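Local coordinates for protein gene activator AphA (Vibrio cholerae, PDB 1YG2) that activates virulence gene expression and, as a winged helix transcription factor, probably does so by binding promoter DNA, at residues A[51-56]-A[68-74]; A[3-8]-A[43-47]; A[129-133]-A[154-158]. One frame throughout, in Å; residues are numbered along the deposited sequence.

Contact 1: residues A[51-56]-A[68-74]; sequences GLVTCV and VYSITQA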
loop_
_atom_site.group_PDB
_atom_site.type_symbol
_atom_site.label_atom_id
_atom_site.label_comp_id
_atom_site.label_asym_id
_atom_site.label_seq_id
_atom_site.Cartn_x
_atom_site.Cartn_y
_atom_site.Cartn_z
ATOM N N GLY A 51 12.313 5.856 28.108
ATOM C CA GLY A 51 11.486 5.675 29.288
ATOM C C GLY A 51 10.085 5.185 28.983
ATOM O O GLY A 51 9.199 5.334 29.809
ATOM N N LEU A 52 9.882 4.608 27.799
ATOM C CA LEU A 52 8.574 4.085 27.396
ATOM C C LEU A 52 8.398 2.662 27.902
ATOM O O LEU A 52 7.278 2.156 27.982
ATOM C CB LEU A 52 8.439 4.086 25.873
ATOM C CG LEU A 52 8.659 5.438 25.188
ATOM C CD1 LEU A 52 8.514 5.287 23.672
ATOM C CD2 LEU A 52 7.653 6.435 25.743
ATOM N N VAL A 53 9.517 2.016 28.213
ATOM C CA VAL A 53 9.520 0.656 28.741
ATOM C C VAL A 53 10.635 0.538 29.779
ATOM O O VAL A 53 11.602 1.295 29.740
ATOM C CB VAL A 53 9.774 -0.398 27.623
ATOM C CG1 VAL A 53 8.736 -0.246 26.510
ATOM C CG2 VAL A 53 11.188 -0.253 27.074
ATOM N N THR A 54 10.484 -0.392 30.720
ATOM C CA THR A 54 11.496 -0.630 31.749
ATOM C C THR A 54 11.763 -2.125 31.816
ATOM O O THR A 54 11.108 -2.902 31.124
ATOM C CB THR A 54 11.050 -0.150 33.155
ATOM O OG1 THR A 54 9.803 -0.758 33.515
ATOM C CG2 THR A 54 10.902 1.354 33.176
ATOM N N CYS A 55 12.725 -2.521 32.642
ATOM C CA CYS A 55 13.069 -3.931 32.798
ATOM C C CYS A 55 12.827 -4.433 34.209
ATOM O O CYS A 55 12.979 -3.690 35.180
ATOM C CB CYS A 55 14.531 -4.165 32.444
ATOM S SG CYS A 55 14.858 -4.117 30.704
ATOM N N VAL A 56 12.460 -5.705 34.307
ATOM C CA VAL A 56 12.195 -6.347 35.590
ATOM C C VAL A 56 12.847 -7.730 35.584
ATOM O O VAL A 56 13.257 -8.225 34.533
ATOM C CB VAL A 56 10.678 -6.502 35.823
ATOM C CG1 VAL A 56 10.412 -7.025 37.223
ATOM C CG2 VAL A 56 9.984 -5.165 35.607
ATOM N N VAL A 68 12.551 -9.456 31.733
ATOM C CA VAL A 68 11.164 -9.105 31.444
ATOM C C VAL A 68 10.927 -7.612 31.208
ATOM O O VAL A 68 11.189 -6.785 32.080
ATOM C CB VAL A 68 10.226 -9.550 32.583
ATOM C CG1 VAL A 68 8.856 -8.920 32.394
ATOM C CG2 VAL A 68 10.102 -11.065 32.593
ATOM N N TYR A 69 10.422 -7.273 30.027
ATOM C CA TYR A 69 10.136 -5.882 29.709
ATOM C C TYR A 69 8.732 -5.530 30.171
ATOM O O TYR A 69 7.841 -6.377 30.182
ATOM C CB TYR A 69 10.257 -5.628 28.207
ATOM C CG TYR A 69 11.675 -5.663 27.698
ATOM C CD1 TYR A 69 12.218 -6.832 27.169
ATOM C CD2 TYR A 69 12.483 -4.531 27.767
ATOM C CE1 TYR A 69 13.531 -6.871 26.721
ATOM C CE2 TYR A 69 13.798 -4.558 27.325
ATOM C CZ TYR A 69 14.316 -5.731 26.802
ATOM O OH TYR A 69 15.622 -5.764 26.355
ATOM N N SER A 70 8.540 -4.277 30.556
ATOM C CA SER A 70 7.243 -3.816 31.023
ATOM C C SER A 70 6.981 -2.413 30.485
ATOM O O SER A 70 7.908 -1.612 30.367
ATOM C CB SER A 70 7.231 -3.800 32.551
ATOM O OG SER A 70 5.970 -3.393 33.038
ATOM N N ILE A 71 5.729 -2.110 30.157
ATOM C CA ILE A 71 5.396 -0.780 29.643
ATOM C C ILE A 71 5.297 0.213 30.805
ATOM O O ILE A 71 4.833 -0.147 31.887
ATOM C CB ILE A 71 4.055 -0.792 28.883
ATOM C CG1 ILE A 71 3.905 0.500 28.073
ATOM C CG2 ILE A 71 2.890 -0.945 29.863
ATOM C CD1 ILE A 71 2.652 0.543 27.211
ATOM N N THR A 72 5.746 1.450 30.596
ATOM C CA THR A 72 5.677 2.464 31.654
ATOM C C THR A 72 4.507 3.396 31.390
ATOM O O THR A 72 3.877 3.319 30.340
ATOM C CB THR A 72 6.941 3.329 31.708
ATOM O OG1 THR A 72 7.062 4.074 30.486
ATOM C CG2 THR A 72 8.177 2.462 31.914
ATOM N N GLN A 73 4.217 4.273 32.342
ATOM C CA GLN A 73 3.117 5.213 32.172
ATOM C C GLN A 73 3.362 6.066 30.932
ATOM O O GLN A 73 2.423 6.408 30.206
ATOM C CB GLN A 73 2.982 6.120 33.397
ATOM C CG GLN A 73 1.890 7.171 33.244
ATOM C CD GLN A 73 0.541 6.540 32.910
ATOM O OE1 GLN A 73 0.283 5.398 33.280
ATOM N NE2 GLN A 73 -0.324 7.282 32.227
ATOM N N ALA A 74 4.626 6.409 30.689
ATOM C CA ALA A 74 4.981 7.211 29.519
ATOM C C ALA A 74 4.674 6.381 28.276
ATOM O O ALA A 74 4.124 6.881 27.295
ATOM C CB ALA A 74 6.460 7.576 29.550
#
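Thr72 OG1 gives a short hydrogen bond of 2.6 Å to Gly51 O, which ties the start of helix 73-84 to the end of helix 37-49. Gly51 closes the earlier helix in a Schellman motif. Thr72 is the N-cap of the later one, and its OG1 also holds Gly75 N. With chi1 at 64°, OG1 sits between the backbone N and the carbonyl carbon, from where it meets both. Thr72 N adds a nearly straight bond to Leu52 O (N-H...O angle 170°). It reaches this oxygen from above the carbonyl plane. The methyls of Thr72 and Thr54 are pressed together, with CG2 of one 3.2 Å from CG2 of the other. This end is the tight part of the contact.

Between the strands, Thr54 and Ser70 form a hydrogen-bonded antiparallel pair, with Thr54 N to Ser70 O at 2.9 Å. Val53 and Ile71 turn their side chains to the inner face, onto Leu11 of helix 3-13. Cys55 and Tyr69 lie on this same face. Cys55 SG sits obliquely to the Tyr69 ring, 3.6 Å from Tyr69 CE2, a sulfur-aromatic contact. Thr54 and Ser70 point to the other face, where Ser70 OG binds Asp15.

The far end is looser. Val56 N still bonds Val68 O at 2.8 Å, but the two valine side chains meet only at CB to CB, 4.5 Å apart. Val56 is exposed and poorly ordered, and residues 59-67 between the strands are not modelled. A two-stranded antiparallel hairpin with a probably mobile tip, following a helix, is the wing of a winged helix domain.

Contact 2: residues A[3-8]-A[43-47]; sequences LPHVIL and ELNKM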
loop_
_atom_site.group_PDB
_atom_site.type_symbol
_atom_site.label_atom_id
_atom_site.label_comp_id
_atom_site.label_asym_id
_atom_site.label_seq_id
_atom_site.Cartn_x
_atom_site.Cartn_y
_atom_site.Cartn_z
ATOM N N LEU A 3 6.758 1.127 14.552
ATOM C CA LEU A 3 7.303 -0.035 15.248
ATOM C C LEU A 3 7.203 0.027 16.769
ATOM O O LEU A 3 6.777 -0.934 17.416
ATOM C CB LEU A 3 8.760 -0.254 14.842
ATOM C CG LEU A 3 9.496 -1.412 15.530
ATOM C CD1 LEU A 3 8.677 -2.698 15.410
ATOM C CD2 LEU A 3 10.882 -1.588 14.891
ATOM N N PRO A 4 7.597 1.161 17.367
ATOM C CA PRO A 4 7.490 1.188 18.821
ATOM C C PRO A 4 6.058 1.042 19.326
ATOM O O PRO A 4 5.829 0.441 20.376
ATOM C CB PRO A 4 8.150 2.519 19.206
ATOM C CG PRO A 4 8.032 3.368 17.966
ATOM C CD PRO A 4 8.244 2.380 16.842
ATOM N N HIS A 5 5.086 1.568 18.591
ATOM C CA HIS A 5 3.704 1.435 19.051
ATOM C C HIS A 5 3.248 -0.012 18.904
ATOM O O HIS A 5 2.454 -0.514 19.697
ATOM C CB HIS A 5 2.777 2.366 18.275
ATOM C CG HIS A 5 3.227 3.787 18.281
ATOM N ND1 HIS A 5 3.904 4.357 17.219
ATOM C CD2 HIS A 5 3.190 4.730 19.252
ATOM C CE1 HIS A 5 4.267 5.583 17.541
ATOM N NE2 HIS A 5 3.847 5.835 18.773
ATOM N N VAL A 6 3.760 -0.681 17.884
ATOM C CA VAL A 6 3.417 -2.076 17.665
ATOM C C VAL A 6 3.952 -2.867 18.856
ATOM O O VAL A 6 3.300 -3.783 19.343
ATOM C CB VAL A 6 4.038 -2.587 16.353
ATOM C CG1 VAL A 6 3.860 -4.107 16.239
ATOM C CG2 VAL A 6 3.369 -1.871 15.169
ATOM N N ILE A 7 5.130 -2.483 19.340
ATOM C CA ILE A 7 5.751 -3.136 20.488
ATOM C C ILE A 7 5.039 -2.740 21.784
ATOM O O ILE A 7 4.804 -3.584 22.655
ATOM C CB ILE A 7 7.232 -2.759 20.581
ATOM C CG1 ILE A 7 7.963 -3.268 19.336
ATOM C CG2 ILE A 7 7.841 -3.341 21.841
ATOM C CD1 ILE A 7 9.369 -2.708 19.186
ATOM N N LEU A 8 4.687 -1.469 21.920
ATOM C CA LEU A 8 3.987 -1.030 23.124
ATOM C C LEU A 8 2.661 -1.774 23.285
ATOM O O LEU A 8 2.240 -2.093 24.400
ATOM C CB LEU A 8 3.740 0.481 23.075
ATOM C CG LEU A 8 4.974 1.387 23.246
ATOM C CD1 LEU A 8 4.573 2.855 23.251
ATOM C CD2 LEU A 8 5.645 1.062 24.559
ATOM N N GLU A 43 14.860 -1.309 18.649
ATOM C CA GLU A 43 13.776 -0.402 19.017
ATOM C C GLU A 43 13.510 -0.490 20.510
ATOM O O GLU A 43 13.294 0.523 21.163
ATOM C CB GLU A 43 12.498 -0.738 18.245
ATOM C CG GLU A 43 11.406 0.317 18.349
ATOM C CD GLU A 43 11.862 1.686 17.854
ATOM O OE1 GLU A 43 12.568 1.745 16.830
ATOM O OE2 GLU A 43 11.506 2.706 18.481
ATOM N N LEU A 44 13.521 -1.706 21.043
ATOM C CA LEU A 44 13.303 -1.906 22.469
ATOM C C LEU A 44 14.351 -1.130 23.253
ATOM O O LEU A 44 14.078 -0.588 24.323
ATOM C CB LEU A 44 13.413 -3.388 22.817
ATOM C CG LEU A 44 12.102 -4.167 22.912
ATOM C CD1 LEU A 44 12.428 -5.645 23.126
ATOM C CD2 LEU A 44 11.239 -3.620 24.061
ATOM N N ASN A 45 15.560 -1.097 22.705
ATOM C CA ASN A 45 16.675 -0.390 23.320
ATOM C C ASN A 45 16.369 1.108 23.361
ATOM O O ASN A 45 16.450 1.736 24.414
ATOM C CB ASN A 45 17.949 -0.650 22.512
ATOM C CG ASN A 45 19.175 -0.081 23.167
ATOM O OD1 ASN A 45 19.632 -0.583 24.194
ATOM N ND2 ASN A 45 19.719 0.977 22.584
ATOM N N LYS A 46 16.017 1.674 22.208
ATOM C CA LYS A 46 15.684 3.096 22.118
ATOM C C LYS A 46 14.526 3.435 23.035
ATOM O O LYS A 46 14.489 4.508 23.632
ATOM C CB LYS A 46 15.311 3.491 20.681
ATOM C CG LYS A 46 16.494 3.655 19.726
ATOM C CD LYS A 46 16.081 4.345 18.411
ATOM C CE LYS A 46 17.316 4.738 17.577
ATOM N NZ LYS A 46 16.995 5.416 16.275
ATOM N N MET A 47 13.576 2.518 23.151
ATOM C CA MET A 47 12.414 2.742 24.010
ATOM C C MET A 47 12.767 2.783 25.491
ATOM O O MET A 47 12.072 3.426 26.302
ATOM C CB MET A 47 11.375 1.660 23.759
ATOM C CG MET A 47 10.610 1.886 22.473
ATOM S SD MET A 47 9.654 0.461 21.962
ATOM C CE MET A 47 8.393 0.505 23.140
#
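Pro4 and Ile7 of helix 3-13 pack on Glu43 and Met47 of helix 37-49. The axes of the two short segments are 10.2 Å apart and lie nearly at a right angle, 84°. No hydrogen bond joins the two segments.

Contacts of Glu43 make the first group, by its carbons and by one carboxylate oxygen. Glu43 CG lies 3.7 Å from Ile7 CD1 and 3.8 Å from Leu3 CG. Leu3 and Glu43 run past each other in opposite directions. The Glu43 chain then bends at chi2 (58°), which brings its carboxylate to the proline ring. Glu43 OE2 is 3.4 Å from Pro4 CB, and CG and CD of the ring also touch it. This is van der Waals contact with a polar atom.

Apolar packing makes the second group. Met47 SD rests against Pro4 CB at 3.8 Å. Its chain turns at chi3 (72°), and CE swings toward Ile7. Ile7 CG2 is 4.1 Å from Met47 CE and equally far from Leu44 CD2. Ile7, Leu8, Leu44 and Met47 are all buried.

Other elements close the core. Phe25 of helix 18-25 covers Leu3 and Ile7, and Val53 of strand 53-55 covers Leu8 and Met47. Val6 packs on Ala98 of the second subunit. A first helix crossing the third in the hydrophobic core, with a hairpin beside them, is typical of the winged helix fold.

Contact 3: residues A[129-133]-A[154-158]; sequences YQEIE and LRRNL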
loop_
_atom_site.group_PDB
_atom_site.type_symbol
_atom_site.label_atom_id
_atom_site.label_comp_id
_atom_site.label_asym_id
_atom_site.label_seq_id
_atom_site.Cartn_x
_atom_site.Cartn_y
_atom_site.Cartn_z
ATOM N N TYR A 129 -1.724 -17.915 3.913
ATOM C CA TYR A 129 -2.656 -17.260 4.814
ATOM C C TYR A 129 -3.967 -18.027 4.936
ATOM O O TYR A 129 -4.537 -18.112 6.013
ATOM C CB TYR A 129 -2.881 -15.821 4.338
ATOM C CG TYR A 129 -1.684 -14.930 4.610
ATOM C CD1 TYR A 129 -1.397 -13.826 3.801
ATOM C CD2 TYR A 129 -0.844 -15.185 5.696
ATOM C CE1 TYR A 129 -0.295 -12.999 4.068
ATOM C CE2 TYR A 129 0.250 -14.370 5.975
ATOM C CZ TYR A 129 0.520 -13.282 5.159
ATOM O OH TYR A 129 1.608 -12.487 5.452
ATOM N N GLN A 130 -4.444 -18.600 3.838
ATOM C CA GLN A 130 -5.686 -19.361 3.896
ATOM C C GLN A 130 -5.505 -20.604 4.752
ATOM O O GLN A 130 -6.401 -20.984 5.505
ATOM C CB GLN A 130 -6.146 -19.738 2.490
ATOM C CG GLN A 130 -6.561 -18.534 1.677
ATOM C CD GLN A 130 -6.953 -18.890 0.266
ATOM O OE1 GLN A 130 -6.238 -19.619 -0.422
ATOM N NE2 GLN A 130 -8.087 -18.366 -0.182
ATOM N N GLU A 131 -4.335 -21.224 4.646
ATOM C CA GLU A 131 -4.025 -22.411 5.434
ATOM C C GLU A 131 -4.064 -22.049 6.903
ATOM O O GLU A 131 -4.626 -22.777 7.727
ATOM C CB GLU A 131 -2.631 -22.941 5.096
ATOM C CG GLU A 131 -2.556 -23.691 3.777
ATOM C CD GLU A 131 -1.185 -24.313 3.520
ATOM O OE1 GLU A 131 -0.639 -24.963 4.446
ATOM O OE2 GLU A 131 -0.664 -24.161 2.388
ATOM N N ILE A 132 -3.456 -20.917 7.232
ATOM C CA ILE A 132 -3.416 -20.463 8.610
ATOM C C ILE A 132 -4.803 -20.147 9.135
ATOM O O ILE A 132 -5.132 -20.529 10.248
ATOM C CB ILE A 132 -2.527 -19.220 8.752
ATOM C CG1 ILE A 132 -1.073 -19.613 8.486
ATOM C CG2 ILE A 132 -2.695 -18.610 10.144
ATOM C CD1 ILE A 132 -0.159 -18.440 8.239
ATOM N N GLU A 133 -5.620 -19.468 8.334
ATOM C CA GLU A 133 -6.970 -19.114 8.768
ATOM C C GLU A 133 -7.823 -20.348 9.078
ATOM O O GLU A 133 -8.471 -20.416 10.120
ATOM C CB GLU A 133 -7.673 -18.255 7.709
ATOM C CG GLU A 133 -9.114 -17.898 8.073
ATOM C CD GLU A 133 -9.799 -17.010 7.038
ATOM O OE1 GLU A 133 -9.494 -17.141 5.835
ATOM O OE2 GLU A 133 -10.663 -16.193 7.422
ATOM N N LEU A 154 -4.981 -10.850 9.721
ATOM C CA LEU A 154 -4.625 -11.873 8.739
ATOM C C LEU A 154 -5.510 -11.677 7.504
ATOM O O LEU A 154 -5.030 -11.681 6.368
ATOM C CB LEU A 154 -4.846 -13.290 9.314
ATOM C CG LEU A 154 -4.679 -14.455 8.324
ATOM C CD1 LEU A 154 -3.294 -14.419 7.730
ATOM C CD2 LEU A 154 -4.902 -15.786 9.019
ATOM N N ARG A 155 -6.804 -11.483 7.736
ATOM C CA ARG A 155 -7.758 -11.304 6.644
ATOM C C ARG A 155 -7.427 -10.123 5.732
ATOM O O ARG A 155 -7.771 -10.137 4.549
ATOM C CB ARG A 155 -9.174 -11.113 7.201
ATOM C CG ARG A 155 -9.651 -12.211 8.141
ATOM C CD ARG A 155 -10.475 -13.237 7.426
ATOM N NE ARG A 155 -11.497 -12.602 6.601
ATOM C CZ ARG A 155 -11.941 -13.131 5.469
ATOM N NH1 ARG A 155 -11.448 -14.298 5.062
ATOM N NH2 ARG A 155 -12.833 -12.487 4.726
ATOM N N ARG A 156 -6.768 -9.097 6.263
ATOM C CA ARG A 156 -6.447 -7.935 5.433
ATOM C C ARG A 156 -5.481 -8.279 4.302
ATOM O O ARG A 156 -5.699 -7.888 3.156
ATOM C CB ARG A 156 -5.855 -6.804 6.278
ATOM C CG ARG A 156 -5.912 -5.458 5.572
ATOM C CD ARG A 156 -4.769 -4.543 5.963
ATOM N NE ARG A 156 -3.962 -4.224 4.790
ATOM C CZ ARG A 156 -2.790 -4.782 4.509
ATOM N NH1 ARG A 156 -2.272 -5.687 5.328
ATOM N NH2 ARG A 156 -2.154 -4.463 3.390
ATOM N N ASN A 157 -4.409 -9.003 4.619
ATOM C CA ASN A 157 -3.424 -9.379 3.602
ATOM C C ASN A 157 -4.133 -10.172 2.544
ATOM O O ASN A 157 -3.941 -9.975 1.350
ATOM C CB ASN A 157 -2.343 -10.299 4.166
ATOM C CG ASN A 157 -1.613 -9.701 5.321
ATOM O OD1 ASN A 157 -0.842 -8.753 5.160
ATOM N ND2 ASN A 157 -1.846 -10.250 6.510
ATOM N N LEU A 158 -4.953 -11.091 3.016
ATOM C CA LEU A 158 -5.689 -11.977 2.144
ATOM C C LEU A 158 -6.530 -11.245 1.109
ATOM O O LEU A 158 -6.315 -11.393 -0.100
ATOM C CB LEU A 158 -6.575 -12.889 2.989
ATOM C CG LEU A 158 -7.103 -14.134 2.285
ATOM C CD1 LEU A 158 -5.926 -14.995 1.850
ATOM C CD2 LEU A 158 -8.015 -14.909 3.233
#
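Tyr129 lays its ring against Leu154 and Asn157, where helices 108-136 and 145-177 pair as an antiparallel helical hairpin. The axes of the two short segments are 10.1 Å apart at 149°. Both segments belong to the C-terminal family region.

The tyrosine can be followed outward. CB touches CD1 of both leucines, Leu154 and Leu158. CG and CD2 then press on Leu154 CD1, which approaches obliquely, to 3.3 Å from Tyr129 CD2. Further along the ring, on the same side of its plane, Tyr129 CE1 meets Asn157 CB at 3.4 Å. Towards CZ, Asn157 ND2 lies over one face of the ring, with ring and amide planes 27° apart. That amide is held by Tyr31 O, with a weak bond back to Leu154 O.

Around the tyrosine the packing is mostly apolar. Leu154 CD2 sits on Ile132 CG2 at 3.8 Å. Leu158 CD1 reaches Gln130 CG at 3.6 Å, the two side chains crossing at about a right angle. Tyr31 and Tyr137 cover Ile132 and Leu154.

A charged pair lies beside this packing, next to the second subunit. Glu133 is extended, its CG anti to the backbone N (chi1 178°), which carries the carboxylate across to Arg155. The arginine bends at chi2 and chi3 to meet it. Its NH2 makes a salt bridge to Glu170 of the second subunit, and its side chain packs on Trp167 of that subunit. The same guanidinium therefore joins the hairpin to the dimer partner. Arg155 NH1 binds Glu133 OE2 at 3.1 Å, on the syn lone pair, with the oxygen tilted out of the guanidinium plane.

Contacts 1 and 2 belong to one winged helix domain. They touch: Val53 CG1 lies 3.5 Å from Met47 CE, and Leu52 N probably bonds Met47 O. Contact 2 is partly buried and joins two helices by side-chain packing alone. Contact 1 lies at the surface and is joined mainly by backbone bonds, with Val53 its buried residue. Contact 3 is also partly buried, but in the C-terminal helical region, its centre about 26 Å from that of contact 2 and about 32 Å from that of contact 1. It mixes apolar packing with a salt bridge and borders the second subunit.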